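Local coordinates for carbohydrate-binding protein (Flavonifractor plautii, PDB 6N1B) that probably removes the acetyl group from N-acetylgalactosamine of the blood group A antigen, a step in converting A to O type blood, at residues I80-I88 with I107-N118; P296-T304 with Q314-P323. One frame throughout, in Å; residues are numbered along the deposited sequence. Where two conformers were deposited one is given.

Contact 1: I80-I88 with I107-N118. With FUC (alpha-L-fucopyranose), chain B; GLA (alpha-D-galactopyranose), chain C.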
loop_
_atom_site.group_PDB
_atom_site.type_symbol
_atom_site.label_atom_id
_atom_site.label_comp_id
_atom_site.label_asym_id
_atom_site.label_seq_id
_atom_site.Cartn_x
_atom_site.Cartn_y
_atom_site.Cartn_z
ATOM N N ILE A 80 10.606 -2.106 16.762
ATOM C CA ILE A 80 11.401 -3.030 15.948
ATOM C C ILE A 80 10.752 -3.249 14.629
ATOM O O ILE A 80 9.567 -3.539 14.594
ATOM C CB ILE A 80 11.743 -4.323 16.701
ATOM C CG1 ILE A 80 12.701 -5.240 15.947
ATOM C CG2 ILE A 80 10.500 -5.070 17.144
ATOM C CD1 ILE A 80 13.381 -6.285 16.816
ATOM N N SER A 81 11.549 -3.010 13.550
ATOM C CA SER A 81 11.019 -3.108 12.191
ATOM C C SER A 81 11.338 -4.415 11.486
ATOM O O SER A 81 11.038 -4.606 10.308
ATOM C CB SER A 81 11.500 -1.892 11.371
ATOM O OG SER A 81 10.917 -0.712 11.917
ATOM N N ILE A 82 11.948 -5.361 12.217
ATOM C CA ILE A 82 12.441 -6.556 11.643
ATOM C C ILE A 82 11.438 -7.530 11.119
ATOM O O ILE A 82 11.727 -8.411 10.335
ATOM C CB ILE A 82 13.498 -7.275 12.570
ATOM C CG1 ILE A 82 14.665 -7.907 11.746
ATOM C CG2 ILE A 82 12.742 -8.158 13.541
ATOM C CD1 ILE A 82 15.807 -8.504 12.503
ATOM N N TYR A 83 10.169 -7.360 11.592
ATOM C CA TYR A 83 9.032 -8.225 11.199
ATOM C C TYR A 83 8.285 -7.701 10.012
ATOM O O TYR A 83 7.340 -8.394 9.548
ATOM C CB TYR A 83 8.044 -8.397 12.354
ATOM C CG TYR A 83 8.683 -8.882 13.658
ATOM C CD1 TYR A 83 9.563 -9.876 13.751
ATOM C CD2 TYR A 83 8.360 -8.267 14.841
ATOM C CE1 TYR A 83 10.146 -10.324 14.950
ATOM C CE2 TYR A 83 8.914 -8.647 16.030
ATOM C CZ TYR A 83 9.837 -9.643 16.079
ATOM O OH TYR A 83 10.423 -10.036 17.261
ATOM N N GLU A 84 8.695 -6.563 9.468
ATOM C CA GLU A 84 7.931 -5.803 8.475
ATOM C C GLU A 84 8.106 -6.366 7.051
ATOM O O GLU A 84 8.477 -5.604 6.139
ATOM C CB GLU A 84 8.270 -4.328 8.649
ATOM C CG GLU A 84 7.298 -3.355 8.004
ATOM C CD GLU A 84 7.553 -1.974 8.316
ATOM O OE1 GLU A 84 8.554 -1.638 9.038
ATOM O OE2 GLU A 84 6.765 -1.096 7.867
ATOM N N ASN A 85 7.762 -7.647 6.889
ATOM C CA ASN A 85 8.191 -8.362 5.690
ATOM C C ASN A 85 7.032 -8.721 4.844
ATOM O O ASN A 85 6.030 -9.312 5.333
ATOM C CB ASN A 85 8.997 -9.567 6.099
ATOM C CG ASN A 85 10.137 -9.109 7.036
ATOM O OD1 ASN A 85 10.256 -9.665 8.202
ATOM N ND2 ASN A 85 10.912 -8.189 6.614
ATOM N N PRO A 86 7.075 -8.381 3.542
ATOM C CA PRO A 86 5.949 -8.678 2.613
ATOM C C PRO A 86 5.369 -10.073 2.781
ATOM O O PRO A 86 6.094 -11.064 2.789
ATOM C CB PRO A 86 6.566 -8.459 1.233
ATOM C CG PRO A 86 7.574 -7.405 1.492
ATOM C CD PRO A 86 8.127 -7.657 2.893
ATOM N N SER A 87 4.044 -10.096 2.910
ATOM C CA SER A 87 3.229 -11.260 3.166
ATOM C C SER A 87 2.023 -11.208 2.218
ATOM O O SER A 87 1.565 -10.124 1.849
ATOM C CB SER A 87 2.803 -11.250 4.643
ATOM O OG SER A 87 3.934 -11.407 5.510
ATOM N N ILE A 88 1.507 -12.411 1.883
ATOM C CA ILE A 88 0.394 -12.520 0.920
ATOM C C ILE A 88 -0.807 -13.242 1.567
ATOM O O ILE A 88 -0.623 -14.281 2.276
ATOM C CB ILE A 88 0.854 -13.322 -0.302
ATOM C CG1 ILE A 88 1.936 -12.578 -1.076
ATOM C CG2 ILE A 88 -0.279 -13.809 -1.223
ATOM C CD1 ILE A 88 1.407 -11.403 -1.895
ATOM N N ILE A 107 6.817 -13.751 2.316
ATOM C CA ILE A 107 7.353 -14.111 1.002
ATOM C C ILE A 107 8.749 -13.615 0.808
ATOM O O ILE A 107 9.457 -14.048 -0.091
ATOM C CB ILE A 107 6.390 -13.783 -0.152
ATOM C CG1 ILE A 107 6.116 -12.278 -0.317
ATOM C CG2 ILE A 107 5.093 -14.582 -0.009
ATOM C CD1 ILE A 107 5.740 -11.854 -1.733
ATOM N N GLU A 108 9.147 -12.592 1.538
ATOM C CA GLU A 108 10.494 -12.036 1.578
ATOM C C GLU A 108 11.011 -12.222 3.005
ATOM O O GLU A 108 10.265 -11.867 3.930
ATOM C CB GLU A 108 10.488 -10.584 1.163
ATOM C CG GLU A 108 11.791 -9.828 1.389
ATOM C CD GLU A 108 12.999 -10.346 0.564
ATOM O OE1 GLU A 108 12.753 -11.089 -0.389
ATOM O OE2 GLU A 108 14.124 -9.909 0.940
ATOM N N PRO A 109 12.195 -12.816 3.186
ATOM C CA PRO A 109 12.555 -13.166 4.554
ATOM C C PRO A 109 12.801 -12.022 5.523
ATOM O O PRO A 109 13.169 -10.904 5.141
ATOM C CB PRO A 109 13.861 -14.013 4.368
ATOM C CG PRO A 109 14.291 -13.765 3.004
ATOM C CD PRO A 109 13.140 -13.298 2.186
ATOM N N GLN A 110 12.702 -12.359 6.804
ATOM C CA GLN A 110 13.157 -11.487 7.828
ATOM C C GLN A 110 14.625 -11.132 7.602
ATOM O O GLN A 110 15.483 -12.015 7.423
ATOM C CB GLN A 110 12.934 -12.203 9.184
ATOM C CG GLN A 110 13.328 -11.373 10.356
ATOM C CD GLN A 110 12.892 -11.951 11.687
ATOM O OE1 GLN A 110 11.701 -12.241 11.840
ATOM N NE2 GLN A 110 13.835 -12.136 12.589
ATOM N N PRO A 111 14.990 -9.844 7.698
ATOM C CA PRO A 111 16.406 -9.473 7.581
ATOM C C PRO A 111 17.259 -10.083 8.671
ATOM O O PRO A 111 16.789 -10.423 9.793
ATOM C CB PRO A 111 16.403 -7.941 7.715
ATOM C CG PRO A 111 15.074 -7.539 7.180
ATOM C CD PRO A 111 14.154 -8.652 7.699
ATOM N N PRO A 112 18.581 -10.128 8.466
ATOM C CA PRO A 112 19.447 -10.827 9.505
ATOM C C PRO A 112 19.743 -9.996 10.721
ATOM O O PRO A 112 20.334 -10.530 11.638
ATOM C CB PRO A 112 20.799 -11.083 8.635
ATOM C CG PRO A 112 20.802 -10.024 7.628
ATOM C CD PRO A 112 19.315 -9.873 7.230
ATOM N N SER A 113 19.476 -8.711 10.649
ATOM C CA SER A 113 19.670 -7.801 11.748
ATOM C C SER A 113 18.773 -6.615 11.670
ATOM O O SER A 113 18.206 -6.346 10.603
ATOM C CB SER A 113 21.129 -7.356 11.976
ATOM O OG SER A 113 21.376 -6.264 11.073
ATOM N N THR A 114 18.673 -5.864 12.746
ATOM C CA THR A 114 17.898 -4.639 12.834
ATOM C C THR A 114 18.508 -3.422 12.111
ATOM O O THR A 114 17.944 -2.381 12.086
ATOM C CB THR A 114 17.502 -4.246 14.249
ATOM O OG1 THR A 114 18.661 -4.088 15.012
ATOM C CG2 THR A 114 16.601 -5.332 14.918
ATOM N N ARG A 115 19.672 -3.598 11.470
ATOM C CA ARG A 115 20.231 -2.573 10.615
ATOM C C ARG A 115 19.337 -2.295 9.412
ATOM O O ARG A 115 19.363 -1.188 8.868
ATOM C CB ARG A 115 21.645 -2.966 10.141
ATOM C CG ARG A 115 22.253 -1.956 9.132
ATOM C CD ARG A 115 23.664 -2.292 8.842
ATOM N NE ARG A 115 24.148 -1.399 7.823
ATOM C CZ ARG A 115 25.391 -1.245 7.460
ATOM N NH1 ARG A 115 26.395 -1.920 8.094
ATOM N NH2 ARG A 115 25.643 -0.408 6.458
ATOM N N TYR A 116 18.575 -3.314 8.978
ATOM C CA TYR A 116 17.834 -3.308 7.726
ATOM C C TYR A 116 16.350 -3.514 7.976
ATOM O O TYR A 116 16.012 -4.171 8.981
ATOM C CB TYR A 116 18.246 -4.456 6.813
ATOM C CG TYR A 116 19.727 -4.466 6.577
ATOM C CD1 TYR A 116 20.326 -3.730 5.526
ATOM C CD2 TYR A 116 20.546 -5.264 7.339
ATOM C CE1 TYR A 116 21.705 -3.687 5.302
ATOM C CE2 TYR A 116 21.958 -5.234 7.143
ATOM C CZ TYR A 116 22.536 -4.416 6.158
ATOM O OH TYR A 116 23.901 -4.342 5.922
ATOM N N HIS A 117 15.498 -2.969 7.127
ATOM C CA HIS A 117 14.100 -3.389 7.228
ATOM C C HIS A 117 13.433 -3.265 5.876
ATOM O O HIS A 117 13.807 -2.438 5.028
ATOM C CB HIS A 117 13.285 -2.576 8.314
ATOM C CG HIS A 117 12.834 -1.214 7.819
ATOM N ND1 HIS A 117 13.691 -0.139 7.662
ATOM C CD2 HIS A 117 11.585 -0.736 7.517
ATOM C CE1 HIS A 117 12.977 0.911 7.264
ATOM N NE2 HIS A 117 11.698 0.574 7.150
ATOM N N ASN A 118 12.377 -4.043 5.726
ATOM C CA ASN A 118 11.485 -3.980 4.555
ATOM C C ASN A 118 10.251 -3.168 4.931
ATOM O O ASN A 118 9.951 -2.936 6.107
ATOM C CB ASN A 118 11.087 -5.385 4.130
ATOM C CG ASN A 118 12.269 -6.229 3.715
ATOM O OD1 ASN A 118 12.447 -7.420 4.274
ATOM N ND2 ASN A 118 13.047 -5.757 2.835
HETATM C C1 FUC B . 11.864 2.695 11.422
HETATM C C2 FUC B . 13.214 2.360 10.768
HETATM C C3 FUC B . 14.348 2.489 11.808
HETATM C C4 FUC B . 14.092 1.521 12.947
HETATM C C5 FUC B . 12.757 1.865 13.588
HETATM C C6 FUC B . 12.279 0.918 14.729
HETATM O O2 FUC B . 13.480 3.320 9.701
HETATM O O3 FUC B . 15.613 2.110 11.202
HETATM O O4 FUC B . 14.089 0.193 12.440
HETATM O O5 FUC B . 11.722 1.821 12.556
HETATM C C1 GLA C . 8.909 4.958 9.212
HETATM C C2 GLA C . 8.579 3.910 8.096
HETATM C C3 GLA C . 9.879 3.227 7.640
HETATM C C4 GLA C . 10.969 4.272 7.200
HETATM C C5 GLA C . 11.116 5.382 8.286
HETATM C C6 GLA C . 11.859 6.557 7.792
HETATM O O2 GLA C . 7.679 2.920 8.720
HETATM O O3 GLA C . 9.580 2.095 6.504
HETATM O O4 GLA C . 10.518 4.777 5.999
HETATM O O5 GLA C . 9.795 5.986 8.637
HETATM O O6 GLA C . 12.096 7.588 8.844
HETATM O O HOH W 1 11.997 -5.873 7.916
#
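Part of the glycan pocket is formed here, where S81 and H117 touch and each reaches a different sugar. S81 CB lies 3.6 Å from H117 CB. In the conformer given, S81 OG donates to fucose O5 at 2.7 Å. The H117 ring meets fucose C2 over one face, while NE2 bonds O3 of the alpha-galactose in the ring plane at 2.7 Å and 173°; either atom could be the donor. With D141 OD2 bonded to ND1 and the alpha-galactose to NE2, the ring is held at both nitrogens; D141 OD1 also bonds fucose.

Behind the pocket, water 1 accepts from N118 N and, weakly, from N85 ND2, and donates to S81 O, joining both segments. N85 ND2 makes a second weak bond to N118 OD1 (2.9 Å, 123°), the two amide planes standing 76° apart; Y41 holds N85 OD1 and also Q110 OE1. I82 CD1 reaches across to the carbonyl of P111 (O at 3.5 Å). Farther along, I107 N donates to P86 O at 2.8 Å, and I107 CG2 touches I88 CG1 at 3.9 Å.

S87 pairs through its backbone with Y73 of strand 67-75, and H117 with A139 of strand 131-140, whose W136 packs on P86, E108 and N118. The contact thus bridges two consecutive antiparallel sheets, consistent with neighbouring blades of a five-bladed beta-propeller.

Contact 2: P296-T304 with Q314-P323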
loop_
_atom_site.group_PDB
_atom_site.type_symbol
_atom_site.label_atom_id
_atom_site.label_comp_id
_atom_site.label_asym_id
_atom_site.label_seq_id
_atom_site.Cartn_x
_atom_site.Cartn_y
_atom_site.Cartn_z
ATOM N N PRO A 296 4.118 12.869 9.854
ATOM C CA PRO A 296 2.808 12.177 9.709
ATOM C C PRO A 296 2.044 11.808 10.961
ATOM O O PRO A 296 0.999 11.211 10.815
ATOM C CB PRO A 296 3.153 10.927 8.921
ATOM C CG PRO A 296 4.514 11.205 8.236
ATOM C CD PRO A 296 5.190 12.131 9.215
ATOM N N ASP A 297 2.466 12.246 12.144
ATOM C CA ASP A 297 1.623 11.992 13.312
ATOM C C ASP A 297 0.276 12.598 13.143
ATOM O O ASP A 297 0.128 13.723 12.675
ATOM C CB ASP A 297 2.268 12.528 14.580
ATOM C CG ASP A 297 3.521 11.807 15.017
ATOM O OD1 ASP A 297 3.831 10.700 14.512
ATOM O OD2 ASP A 297 4.102 12.301 16.022
ATOM N N GLY A 298 -0.784 11.811 13.434
ATOM C CA GLY A 298 -2.162 12.337 13.196
ATOM C C GLY A 298 -2.577 12.415 11.764
ATOM O O GLY A 298 -3.568 13.053 11.437
ATOM N N SER A 299 -1.841 11.716 10.868
ATOM C CA SER A 299 -2.194 11.809 9.447
ATOM C C SER A 299 -3.578 11.377 9.116
ATOM O O SER A 299 -4.185 10.546 9.817
ATOM C CB SER A 299 -1.181 10.962 8.673
ATOM O OG SER A 299 -1.123 9.573 9.099
ATOM N N VAL A 300 -4.047 11.948 8.018
ATOM C CA VAL A 300 -5.339 11.714 7.472
ATOM C C VAL A 300 -5.172 11.216 6.007
ATOM O O VAL A 300 -4.041 11.209 5.476
ATOM C CB VAL A 300 -6.201 12.965 7.437
ATOM C CG1 VAL A 300 -6.509 13.440 8.845
ATOM C CG2 VAL A 300 -5.546 14.118 6.670
ATOM N N LEU A 301 -6.272 10.765 5.393
ATOM C CA LEU A 301 -6.236 10.517 3.955
ATOM C C LEU A 301 -6.932 11.715 3.278
ATOM O O LEU A 301 -7.936 12.229 3.716
ATOM C CB LEU A 301 -7.040 9.270 3.564
ATOM C CG LEU A 301 -6.583 7.982 4.191
ATOM C CD1 LEU A 301 -7.410 6.806 3.744
ATOM C CD2 LEU A 301 -5.093 7.712 4.042
ATOM N N HIS A 302 -6.356 12.050 2.090
ATOM C CA HIS A 302 -6.971 12.938 1.116
ATOM C C HIS A 302 -7.089 12.211 -0.276
ATOM O O HIS A 302 -6.271 11.334 -0.499
ATOM C CB HIS A 302 -6.304 14.319 1.014
ATOM C CG HIS A 302 -6.683 15.265 2.114
ATOM N ND1 HIS A 302 -7.628 16.287 1.877
ATOM C CD2 HIS A 302 -6.293 15.400 3.387
ATOM C CE1 HIS A 302 -7.804 16.949 3.015
ATOM N NE2 HIS A 302 -7.021 16.436 3.934
ATOM N N LEU A 303 -8.004 12.701 -1.074
ATOM C CA LEU A 303 -8.177 12.200 -2.424
ATOM C C LEU A 303 -7.601 13.218 -3.424
ATOM O O LEU A 303 -7.899 14.408 -3.286
ATOM C CB LEU A 303 -9.659 11.945 -2.702
ATOM C CG LEU A 303 -10.011 11.132 -3.949
ATOM C CD1 LEU A 303 -9.583 9.721 -3.701
ATOM C CD2 LEU A 303 -11.462 11.295 -4.265
ATOM N N THR A 304 -6.913 12.713 -4.451
ATOM C CA THR A 304 -6.366 13.603 -5.468
ATOM C C THR A 304 -6.507 12.858 -6.802
ATOM O O THR A 304 -6.397 11.623 -6.837
ATOM C CB THR A 304 -4.951 14.033 -5.117
ATOM O OG1 THR A 304 -4.535 14.989 -6.116
ATOM C CG2 THR A 304 -3.955 12.933 -4.938
ATOM N N GLN A 314 -6.129 17.995 -5.852
ATOM C CA GLN A 314 -6.832 17.472 -4.696
ATOM C C GLN A 314 -8.289 17.723 -4.843
ATOM O O GLN A 314 -8.726 18.754 -5.309
ATOM C CB GLN A 314 -6.288 18.138 -3.466
ATOM C CG GLN A 314 -6.960 17.621 -2.129
ATOM C CD GLN A 314 -6.263 18.311 -0.953
ATOM O OE1 GLN A 314 -5.059 18.154 -0.765
ATOM N NE2 GLN A 314 -7.050 19.009 -0.144
ATOM N N VAL A 315 -9.112 16.736 -4.387
ATOM C CA VAL A 315 -10.596 16.872 -4.414
ATOM C C VAL A 315 -11.053 17.495 -3.068
ATOM O O VAL A 315 -10.997 16.831 -2.027
ATOM C CB VAL A 315 -11.251 15.531 -4.587
ATOM C CG1 VAL A 315 -12.781 15.738 -4.579
ATOM C CG2 VAL A 315 -10.798 14.855 -5.858
ATOM N N GLY A 316 -11.460 18.741 -3.097
ATOM C CA GLY A 316 -11.951 19.443 -1.944
ATOM C C GLY A 316 -10.849 19.836 -0.946
ATOM O O GLY A 316 -9.676 19.508 -1.198
ATOM N N THR A 317 -11.214 20.395 0.174
ATOM C CA THR A 317 -10.388 20.715 1.262
ATOM C C THR A 317 -10.403 19.675 2.380
ATOM O O THR A 317 -9.589 19.651 3.305
ATOM C CB THR A 317 -10.673 22.087 1.889
ATOM O OG1 THR A 317 -12.032 22.079 2.322
ATOM C CG2 THR A 317 -10.451 23.165 0.911
ATOM N N LYS A 318 -11.513 18.858 2.376
ATOM C CA LYS A 318 -11.834 18.005 3.453
ATOM C C LYS A 318 -11.096 16.660 3.376
ATOM O O LYS A 318 -10.898 16.132 2.277
ATOM C CB LYS A 318 -13.375 17.779 3.508
ATOM C CG LYS A 318 -14.090 19.092 3.846
ATOM C CD LYS A 318 -15.582 19.047 3.635
ATOM C CE LYS A 318 -16.246 18.016 4.474
ATOM N NZ LYS A 318 -17.779 18.144 4.196
ATOM N N PRO A 319 -10.812 16.030 4.515
ATOM C CA PRO A 319 -10.202 14.682 4.506
ATOM C C PRO A 319 -11.165 13.641 4.016
ATOM O O PRO A 319 -12.374 13.702 4.238
ATOM C CB PRO A 319 -9.811 14.423 5.962
ATOM C CG PRO A 319 -10.709 15.346 6.714
ATOM C CD PRO A 319 -11.016 16.501 5.860
ATOM N N LEU A 320 -10.609 12.674 3.300
ATOM C CA LEU A 320 -11.317 11.481 2.951
ATOM C C LEU A 320 -11.493 10.561 4.164
ATOM O O LEU A 320 -12.559 9.860 4.224
ATOM C CB LEU A 320 -10.505 10.723 1.835
ATOM C CG LEU A 320 -10.992 9.413 1.333
ATOM C CD1 LEU A 320 -12.348 9.605 0.626
ATOM C CD2 LEU A 320 -9.986 8.748 0.411
ATOM N N LEU A 321 -10.582 10.487 5.081
ATOM C CA LEU A 321 -10.702 9.585 6.218
ATOM C C LEU A 321 -9.835 10.203 7.306
ATOM O O LEU A 321 -8.685 10.602 7.039
ATOM C CB LEU A 321 -10.278 8.168 5.896
ATOM C CG LEU A 321 -10.793 7.041 6.792
ATOM C CD1 LEU A 321 -12.296 6.941 6.631
ATOM C CD2 LEU A 321 -10.109 5.760 6.511
ATOM N N SER A 322 -10.327 10.152 8.578
ATOM C CA SER A 322 -9.628 10.703 9.683
ATOM C C SER A 322 -9.521 9.681 10.828
ATOM O O SER A 322 -10.375 8.772 10.869
ATOM C CB SER A 322 -10.379 11.947 10.173
ATOM O OG SER A 322 -10.476 12.966 9.190
ATOM N N PRO A 323 -8.630 9.891 11.773
ATOM C CA PRO A 323 -8.583 9.009 12.959
ATOM C C PRO A 323 -9.929 8.972 13.660
ATOM O O PRO A 323 -10.684 9.963 13.699
ATOM C CB PRO A 323 -7.474 9.628 13.827
ATOM C CG PRO A 323 -6.656 10.403 12.899
ATOM C CD PRO A 323 -7.513 10.880 11.776
HETATM O O HOH W 2 -9.532 15.284 -0.172
#
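Two nearly straight backbone bonds join the segments: L301 N donates to L321 O at 2.9 Å and 170°, and V315 N to L303 O at 2.8 Å and 177°. Between them, L301 O receives L320 N at 2.7 Å and, more weakly, L321 N. Two residues thus face one, a classic beta bulge. Water 2 accepts from L303 N, donates to V315 O and K318 O, and is also bonded to H302 ND1.

The H302 ring reaches the chain at T317-P319. P319 CA sits over one face, 3.8 Å from the ring centroid and 19° off the normal, a CH-pi contact, while T317 O approaches CE1 at the edge (3.3 Å). The Q314 and H302 side chains cross obliquely; Q314 NE2 bonds G316 O, lying near the amide plane, and its OE1 accepts from G260 N, which together hold the amide's orientation.

Away from H302, the leucines pack: L301 CD1 rests on L321 CB at 3.8 Å, with the two side chains running side by side, and L303 CD2 meets V315 CG2 at 4.0 Å. M399 of helix 396-404 touches both L303 and L320, and I334 of strand 333-342 touches L301 and L321.

The chemistry is that of an irregular strand edge, at the outer strands of what is probably a propeller blade: where the loop bows away around H302, one water serves four polar atoms in place of direct pairing, while L303, L320 and V315 pack on the helix and L301 and L321 on strand 333-342.

In the fold
Following the chain from the N terminus, contact 1 comes first: residues 80-88 lead into strand 87-91, and the chain returns within 18 residues to 107-118, which runs into strand 116-126. It closes the connection between two consecutive blades of the probable propeller. Contact 2 opens only after contact 1 has closed, so the two neither nest nor cross. It closes a shorter loop of nine residues at the outer strands of a later blade. Their centres are 29 Å apart, on opposite sides of the chain's centre, with nearest atoms about 13 Å apart; contact 1 borders the glycan, while contact 2 joins its blade to strand 333-342 and helix 396-404, near the end of the modelled chain.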